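Local atomic coordinates of geranyl diphosphate synthase small subunit (Antirrhinum majus, PDB entry 3QKC), a protein that serves as the small subunit of geranyl diphosphate synthase, a prenyltransferase-family protein that probably supports formation of the C10 monoterpene precursor by a catalytic large subunit. Residues Lys23-Arg28 and His39-Ala44; Ile141-Arg146 and Gly187-Ala192; Glu58-Asp63 and Glu242-Glu247. All blocks are in the same frame, centred on the assembly; numbering follows the deposited sequence.

Interaction 1 (Lys23-Arg28 and His39-Ala44); sequences KAIPIR and HLTFAA
His39 meets Lys23-Arg28 through its backbone: Ile27 CD1 comes to 4.4 Å from His39 N, a loose touch at the exposed margin of the contact. The imidazole itself turns to its own helix, where Ala43 CB lies over one face, offset toward the rim. Two residues further on, Thr41 and Ile25 reach toward each other tip to tip, with Ile25 CD1 4.2 Å from Thr41 OG1. That hydroxyl lies beside the backbone N (chi1 -56°) and its polar need is met within its own helix by a hydrogen bond with Met37 O, one turn back; its contact with Ile25 CD1 is van der Waals only. The arrangement belongs to the all-helical fold of the prenyltransferase family: the chain leaves helix 5-24, and the buried Ile25 side chain packs among Phe34 and Met37 of helix 34-43, Leu76 of helix 68-85 and Phe118 of helix 105-126. Phe42 follows, its CE1 4.5 Å from Ile25 O in an oblique approach. Thr41 CG2 sits over the centre of one ring face, 4.1 Å above the plane, and Lys22 makes a cation-pi contact with the same ring. Ile25 O itself is hydrogen-bonded to His38 ND1.

Interaction 2 (Ile141-Arg146 and Gly187-Ala192); sequences IIELTR and GAACGA
Apolar contacts centre on the Cys190 sulfur, which touches two consecutive side chains: SG lies 3.7 Å from Glu143 CB and 4.0 Å from Leu144 CG. With SG beside its own backbone N (chi1 -78°), the sulfur lies against helix 134-148. Leu144 offers its branch point as well as CD1, and also touches Ala73 and Val74 of helix 68-85 and Leu120 and Met123 of helix 105-126. Ala189 adds a methyl that faces the bent end of Glu143, with Ala189 CB 3.6 Å from Glu143 OE1. The contact joins two helices of the all-helical prenyltransferase fold: the axes of Ile141-Arg146 and Gly187-Ala192 run antiparallel (176°), 9.3 Å apart at closest, and Ala189 and Cys190 line the facing side of helix 169-195 here. The polar interactions lie within or beyond the two segments. Bent at chi2 (-57°), the Glu143 chain carries its buried carboxylate to Arg206 of helix 199-219, which forms a salt bridge with OE2. Arg146 NH2 makes a longer ionic contact of 3.6 Å with Glu143 OE1, which lies in plane at the guanidinium edge. Within helix 134-148, Thr145 OG1 donates to Ile142 O at 2.7 Å, tilted from the carbonyl plane and on the same face as Arg146 N.

Interaction 3 (Glu58-Asp63 and Glu242-Glu247); sequences ELVGGD and ESFGGE
A Schellman motif ends helix 48-59, and the contact forms where this helix end meets the loop between helices 227-241 and 248-255. Gly61, with positive phi, is the C-prime residue: its N bonds to Glu58 O while Gly62 N reaches back to Cys57 O. Within this turn, Leu59 and Phe244 cross at about a right angle. Both leucine methyls take part, Leu59 CD1 lying 4.0 Å from Phe244 CB and Leu59 CD2 4.0 Å from Phe244 CG. Leu59 CG stands anti to its backbone N (chi1 178°), which carries the fork toward the base of Phe244. Leu59 CD1 also comes within 4.1 Å of Gly245 O. Val60 lies alongside Phe244, pointing the same way, and Val60 CG1 meets Phe244 CE1 obliquely at 4.1 Å. One water joins the two backbones by donating to Leu59 O at 3.0 Å and to Gly245 O at 3.2 Å; it also sits in plane at the edge of the phenyl ring. Leu205 of helix 199-219 and Ile249 of helix 248-255 each touch both Leu59 and Phe244, so the helix end and the loop pack together against these two helices.

From the N terminus, interaction 1 closes first, a short loop of ten residues that brings helix 34-43 back against the residues just after helix 5-24. Helix 48-59 follows, and at its end begins the long excursion that interaction 3 completes 179 residues later, beside the C-terminal helix. Interaction 2 falls wholly within that excursion, pairing helix 134-148 with helix 169-195, its centre about 10 Å from the centre of the chain. Interactions 2 and 3 touch, Ala192 O lying 4.2 Å from Val60 CG2, whereas interaction 1 stands apart, its nearest atoms about 13 Å from interaction 2 and about 12 Å from interaction 3. Interaction 3 thus joins the end of helix 48-59 to the loop before helix 248-255, next to the buried helix pair.

Interaction 1 (Lys23-Arg28 and His39-Ala44)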
loop_
_atom_site.group_PDB
_atom_site.type_symbol
_atom_site.label_atom_id
_atom_site.label_comp_id
_atom_site.label_asym_id
_atom_site.label_seq_id
_atom_site.Cartn_x
_atom_site.Cartn_y
_atom_site.Cartn_z
ATOM N N LYS A 23 4.481 11.427 16.149
ATOM C CA LYS A 23 3.366 12.328 15.966
ATOM C C LYS A 23 2.202 11.709 15.174
ATOM O O LYS A 23 1.063 12.105 15.363
ATOM C CB LYS A 23 3.869 13.621 15.311
ATOM C CG LYS A 23 4.726 14.468 16.262
ATOM C CD LYS A 23 5.572 15.506 15.537
ATOM C CE LYS A 23 6.254 16.437 16.532
ATOM N NZ LYS A 23 6.363 17.823 15.996
ATOM N N ALA A 24 2.483 10.715 14.325
ATOM C CA ALA A 24 1.460 10.129 13.451
ATOM C C ALA A 24 0.825 8.824 13.951
ATOM O O ALA A 24 -0.302 8.491 13.559
ATOM C CB ALA A 24 2.021 9.942 12.053
ATOM N N ILE A 25 1.550 8.091 14.796
ATOM C CA ILE A 25 1.147 6.756 15.253
ATOM C C ILE A 25 1.150 6.660 16.792
ATOM O O ILE A 25 2.179 6.309 17.398
ATOM C CB ILE A 25 2.065 5.641 14.696
ATOM C CG1 ILE A 25 2.259 5.781 13.191
ATOM C CG2 ILE A 25 1.485 4.247 15.033
ATOM C CD1 ILE A 25 3.443 4.989 12.652
ATOM N N PRO A 26 -0.007 6.949 17.424
ATOM C CA PRO A 26 -0.058 6.957 18.886
ATOM C C PRO A 26 -0.001 5.529 19.408
ATOM O O PRO A 26 -0.428 4.594 18.706
ATOM C CB PRO A 26 -1.419 7.607 19.193
ATOM C CG PRO A 26 -2.265 7.279 18.015
ATOM C CD PRO A 26 -1.343 7.108 16.812
ATOM N N ILE A 27 0.538 5.332 20.604
ATOM C CA ILE A 27 0.513 3.993 21.155
ATOM C C ILE A 27 -0.952 3.668 21.502
ATOM O O ILE A 27 -1.269 2.551 21.881
ATOM C CB ILE A 27 1.562 3.799 22.309
ATOM C CG1 ILE A 27 1.607 2.346 22.819
ATOM C CG2 ILE A 27 1.336 4.782 23.451
ATOM C CD1 ILE A 27 2.168 1.314 21.821
ATOM N N ARG A 28 -1.819 4.657 21.245
ATOM C CA ARG A 28 -3.221 4.758 21.688
ATOM C C ARG A 28 -4.001 3.467 21.675
ATOM O O ARG A 28 -4.881 3.248 20.828
ATOM C CB ARG A 28 -3.955 5.869 20.909
ATOM C CG ARG A 28 -5.321 5.483 20.320
ATOM C CD ARG A 28 -5.694 6.338 19.106
ATOM N NE ARG A 28 -6.401 7.560 19.491
ATOM C CZ ARG A 28 -5.926 8.793 19.351
ATOM N NH1 ARG A 28 -6.664 9.822 19.737
ATOM N NH2 ARG A 28 -4.726 9.004 18.820
ATOM N N HIS A 39 3.952 -0.343 18.191
ATOM C CA HIS A 39 4.996 -1.232 18.655
ATOM C C HIS A 39 5.960 -1.708 17.544
ATOM O O HIS A 39 7.170 -1.562 17.672
ATOM C CB HIS A 39 4.417 -2.418 19.412
ATOM C CG HIS A 39 5.467 -3.315 19.985
ATOM N ND1 HIS A 39 5.793 -4.534 19.429
ATOM C CD2 HIS A 39 6.290 -3.154 21.051
ATOM C CE1 HIS A 39 6.765 -5.089 20.132
ATOM N NE2 HIS A 39 7.088 -4.270 21.117
ATOM N N LEU A 40 5.427 -2.258 16.461
ATOM C CA LEU A 40 6.276 -2.860 15.414
ATOM C C LEU A 40 7.162 -1.836 14.725
ATOM O O LEU A 40 8.317 -2.111 14.445
ATOM C CB LEU A 40 5.434 -3.644 14.413
ATOM C CG LEU A 40 4.661 -4.772 15.097
ATOM C CD1 LEU A 40 3.941 -5.633 14.072
ATOM C CD2 LEU A 40 5.604 -5.616 15.941
ATOM N N THR A 41 6.626 -0.639 14.519
ATOM C CA THR A 41 7.336 0.456 13.867
ATOM C C THR A 41 8.611 0.860 14.615
ATOM O O THR A 41 9.677 0.992 14.004
ATOM C CB THR A 41 6.392 1.668 13.673
ATOM O OG1 THR A 41 5.244 1.248 12.928
ATOM C CG2 THR A 41 7.072 2.830 12.945
ATOM N N PHE A 42 8.502 1.039 15.924
ATOM C CA PHE A 42 9.639 1.477 16.743
ATOM C C PHE A 42 10.470 0.356 17.369
ATOM O O PHE A 42 11.535 0.620 17.926
ATOM C CB PHE A 42 9.177 2.477 17.811
ATOM C CG PHE A 42 8.373 3.609 17.239
ATOM C CD1 PHE A 42 6.986 3.557 17.234
ATOM C CD2 PHE A 42 8.998 4.701 16.673
ATOM C CE1 PHE A 42 6.236 4.590 16.667
ATOM C CE2 PHE A 42 8.258 5.736 16.107
ATOM C CZ PHE A 42 6.881 5.680 16.106
ATOM N N ALA A 43 9.996 -0.883 17.280
ATOM C CA ALA A 43 10.826 -2.023 17.702
ATOM C C ALA A 43 11.688 -2.539 16.543
ATOM O O ALA A 43 12.683 -3.228 16.760
ATOM C CB ALA A 43 9.965 -3.159 18.251
ATOM N N ALA A 44 11.293 -2.229 15.315
ATOM C CA ALA A 44 11.970 -2.797 14.152
ATOM C C ALA A 44 13.380 -2.214 13.983
ATOM O O ALA A 44 13.592 -1.042 14.281
ATOM C CB ALA A 44 11.157 -2.546 12.924
#

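Interaction 2 (Ile141-Arg146 and Gly187-Ala192)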
loop_
_atom_site.group_PDB
_atom_site.type_symbol
_atom_site.label_atom_id
_atom_site.label_comp_id
_atom_site.label_asym_id
_atom_site.label_seq_id
_atom_site.Cartn_x
_atom_site.Cartn_y
_atom_site.Cartn_z
ATOM N N ILE A 141 5.243 9.133 -4.619
ATOM C CA ILE A 141 4.329 8.042 -4.313
ATOM C C ILE A 141 4.557 6.884 -5.277
ATOM O O ILE A 141 4.627 5.716 -4.864
ATOM C CB ILE A 141 2.884 8.553 -4.319
ATOM C CG1 ILE A 141 2.577 9.146 -2.943
ATOM C CG2 ILE A 141 1.884 7.458 -4.710
ATOM C CD1 ILE A 141 1.528 10.209 -2.966
ATOM N N ILE A 142 4.739 7.235 -6.546
ATOM C CA ILE A 142 5.113 6.270 -7.568
ATOM C C ILE A 142 6.370 5.515 -7.158
ATOM O O ILE A 142 6.401 4.274 -7.246
ATOM C CB ILE A 142 5.299 6.936 -8.939
ATOM C CG1 ILE A 142 3.943 7.375 -9.483
ATOM C CG2 ILE A 142 5.949 5.971 -9.899
ATOM C CD1 ILE A 142 3.999 8.609 -10.379
ATOM N N GLU A 143 7.373 6.252 -6.669
ATOM C CA GLU A 143 8.629 5.647 -6.207
ATOM C C GLU A 143 8.432 4.654 -5.069
ATOM O O GLU A 143 9.019 3.577 -5.079
ATOM C CB GLU A 143 9.629 6.713 -5.743
ATOM C CG GLU A 143 10.379 7.401 -6.859
ATOM C CD GLU A 143 11.133 6.441 -7.749
ATOM O OE1 GLU A 143 11.909 5.608 -7.253
ATOM O OE2 GLU A 143 10.961 6.540 -8.967
ATOM N N LEU A 144 7.647 5.052 -4.071
ATOM C CA LEU A 144 7.380 4.209 -2.912
ATOM C C LEU A 144 6.527 2.984 -3.257
ATOM O O LEU A 144 6.732 1.937 -2.685
ATOM C CB LEU A 144 6.717 5.024 -1.789
ATOM C CG LEU A 144 7.624 6.079 -1.160
ATOM C CD1 LEU A 144 6.893 7.423 -0.968
ATOM C CD2 LEU A 144 8.219 5.575 0.137
ATOM N N THR A 145 5.567 3.125 -4.169
ATOM C CA THR A 145 4.766 1.978 -4.606
ATOM C C THR A 145 5.631 0.967 -5.355
ATOM O O THR A 145 5.385 -0.248 -5.304
ATOM C CB THR A 145 3.578 2.385 -5.500
ATOM O OG1 THR A 145 4.059 3.053 -6.671
ATOM C CG2 THR A 145 2.584 3.278 -4.749
ATOM N N ARG A 146 6.657 1.483 -6.024
ATOM C CA ARG A 146 7.575 0.679 -6.821
ATOM C C ARG A 146 8.470 -0.177 -5.917
ATOM O O ARG A 146 8.810 -1.307 -6.253
ATOM C CB ARG A 146 8.423 1.606 -7.705
ATOM C CG ARG A 146 9.195 0.912 -8.818
ATOM C CD ARG A 146 10.026 1.886 -9.692
ATOM N NE ARG A 146 11.214 2.459 -9.032
ATOM C CZ ARG A 146 12.330 1.786 -8.729
ATOM N NH1 ARG A 146 12.422 0.483 -8.987
ATOM N NH2 ARG A 146 13.356 2.411 -8.145
ATOM N N GLY A 187 14.417 5.610 -1.630
ATOM C CA GLY A 187 14.765 6.662 -0.687
ATOM C C GLY A 187 15.501 7.809 -1.361
ATOM O O GLY A 187 15.124 8.970 -1.216
ATOM N N ALA A 188 16.558 7.475 -2.101
ATOM C CA ALA A 188 17.391 8.485 -2.740
ATOM C C ALA A 188 16.588 9.236 -3.793
ATOM O O ALA A 188 16.644 10.466 -3.860
ATOM C CB ALA A 188 18.600 7.843 -3.347
ATOM N N ALA A 189 15.814 8.505 -4.593
ATOM C CA ALA A 189 15.028 9.126 -5.660
ATOM C C ALA A 189 13.945 10.059 -5.112
ATOM O O ALA A 189 13.721 11.135 -5.681
ATOM C CB ALA A 189 14.433 8.074 -6.584
ATOM N N CYS A 190 13.286 9.655 -4.023
ATOM C CA CYS A 190 12.304 10.514 -3.328
ATOM C C CYS A 190 12.952 11.784 -2.798
ATOM O O CYS A 190 12.448 12.880 -3.003
ATOM C CB CYS A 190 11.660 9.781 -2.158
ATOM S SG CYS A 190 10.370 8.622 -2.605
ATOM N N GLY A 191 14.066 11.628 -2.094
ATOM C CA GLY A 191 14.849 12.774 -1.652
ATOM C C GLY A 191 15.056 13.774 -2.775
ATOM O O GLY A 191 14.740 14.963 -2.638
ATOM N N ALA A 192 15.554 13.274 -3.901
ATOM C CA ALA A 192 15.877 14.112 -5.042
ATOM C C ALA A 192 14.628 14.757 -5.644
ATOM O O ALA A 192 14.630 15.949 -5.951
ATOM C CB ALA A 192 16.663 13.298 -6.091
#

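Interaction 3 (Glu58-Asp63 and Glu242-Glu247)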
loop_
_atom_site.group_PDB
_atom_site.type_symbol
_atom_site.label_atom_id
_atom_site.label_comp_id
_atom_site.label_asym_id
_atom_site.label_seq_id
_atom_site.Cartn_x
_atom_site.Cartn_y
_atom_site.Cartn_z
ATOM N N GLU A 58 18.590 17.030 0.964
ATOM C CA GLU A 58 19.468 18.123 1.385
ATOM C C GLU A 58 20.609 18.359 0.390
ATOM O O GLU A 58 20.888 19.511 0.010
ATOM C CB GLU A 58 19.995 17.880 2.802
ATOM C CG GLU A 58 18.925 18.052 3.872
ATOM C CD GLU A 58 19.444 17.832 5.292
ATOM O OE1 GLU A 58 18.773 18.289 6.241
ATOM O OE2 GLU A 58 20.509 17.202 5.468
ATOM N N LEU A 59 21.245 17.269 -0.037
ATOM C CA LEU A 59 22.232 17.299 -1.121
ATOM C C LEU A 59 21.852 18.229 -2.286
ATOM O O LEU A 59 22.707 18.913 -2.824
ATOM C CB LEU A 59 22.491 15.885 -1.658
ATOM C CG LEU A 59 23.472 15.724 -2.829
ATOM C CD1 LEU A 59 24.850 16.267 -2.482
ATOM C CD2 LEU A 59 23.570 14.273 -3.265
ATOM N N VAL A 60 20.579 18.243 -2.671
ATOM C CA VAL A 60 20.146 19.028 -3.838
ATOM C C VAL A 60 19.457 20.352 -3.491
ATOM O O VAL A 60 18.926 21.030 -4.373
ATOM C CB VAL A 60 19.262 18.194 -4.822
ATOM C CG1 VAL A 60 20.054 17.015 -5.389
ATOM C CG2 VAL A 60 17.995 17.720 -4.147
ATOM N N GLY A 61 19.459 20.708 -2.210
ATOM C CA GLY A 61 18.928 21.993 -1.764
ATOM C C GLY A 61 17.561 22.010 -1.096
ATOM O O GLY A 61 17.008 23.084 -0.874
ATOM N N GLY A 62 17.003 20.842 -0.774
ATOM C CA GLY A 62 15.750 20.797 -0.018
ATOM C C GLY A 62 15.958 21.056 1.471
ATOM O O GLY A 62 17.080 20.939 1.979
ATOM N N ASP A 63 14.886 21.434 2.171
ATOM C CA ASP A 63 14.894 21.389 3.634
ATOM C C ASP A 63 14.521 19.971 4.030
ATOM O O ASP A 63 13.925 19.236 3.236
ATOM C CB ASP A 63 13.905 22.391 4.256
ATOM C CG ASP A 63 13.907 22.348 5.799
ATOM O OD1 ASP A 63 14.954 22.656 6.418
ATOM O OD2 ASP A 63 12.862 21.998 6.396
ATOM N N GLU A 242 29.763 12.034 -8.136
ATOM C CA GLU A 242 30.611 13.045 -8.777
ATOM C C GLU A 242 29.837 14.199 -9.433
ATOM O O GLU A 242 30.349 15.319 -9.533
ATOM C CB GLU A 242 31.548 12.397 -9.804
ATOM C CG GLU A 242 32.459 11.322 -9.225
ATOM C CD GLU A 242 33.738 11.135 -10.022
ATOM O OE1 GLU A 242 34.773 10.838 -9.397
ATOM O OE2 GLU A 242 33.719 11.290 -11.263
ATOM N N SER A 243 28.612 13.927 -9.870
ATOM C CA SER A 243 27.789 14.934 -10.537
ATOM C C SER A 243 27.193 15.964 -9.569
ATOM O O SER A 243 26.632 16.975 -9.997
ATOM C CB SER A 243 26.682 14.257 -11.348
ATOM O OG SER A 243 27.236 13.406 -12.341
ATOM N N PHE A 244 27.320 15.701 -8.271
ATOM C CA PHE A 244 26.796 16.586 -7.235
ATOM C C PHE A 244 27.954 17.172 -6.439
ATOM O O PHE A 244 29.113 16.900 -6.748
ATOM C CB PHE A 244 25.841 15.815 -6.314
ATOM C CG PHE A 244 24.758 15.075 -7.051
ATOM C CD1 PHE A 244 23.532 15.680 -7.300
ATOM C CD2 PHE A 244 24.971 13.779 -7.513
ATOM C CE1 PHE A 244 22.534 15.008 -7.991
ATOM C CE2 PHE A 244 23.981 13.097 -8.205
ATOM C CZ PHE A 244 22.759 13.711 -8.449
ATOM N N GLY A 245 27.644 17.977 -5.425
ATOM C CA GLY A 245 28.669 18.502 -4.510
ATOM C C GLY A 245 28.102 19.378 -3.406
ATOM O O GLY A 245 26.903 19.683 -3.401
ATOM N N GLY A 246 28.961 19.775 -2.464
ATOM C CA GLY A 246 28.576 20.733 -1.425
ATOM C C GLY A 246 28.671 20.259 0.017
ATOM O O GLY A 246 27.935 20.744 0.882
ATOM N N GLU A 247 29.571 19.310 0.277
ATOM C CA GLU A 247 29.903 18.876 1.644
ATOM C C GLU A 247 28.901 17.891 2.263
ATOM O O GLU A 247 29.274 17.092 3.125
ATOM C CB GLU A 247 30.110 20.084 2.561
ATOM C CG GLU A 247 31.120 19.877 3.674
ATOM C CD GLU A 247 31.186 21.070 4.603
ATOM O OE1 GLU A 247 30.837 20.904 5.791
ATOM O OE2 GLU A 247 31.570 22.174 4.141
HETATM O O HOH W 1 24.418 18.771 -5.276
#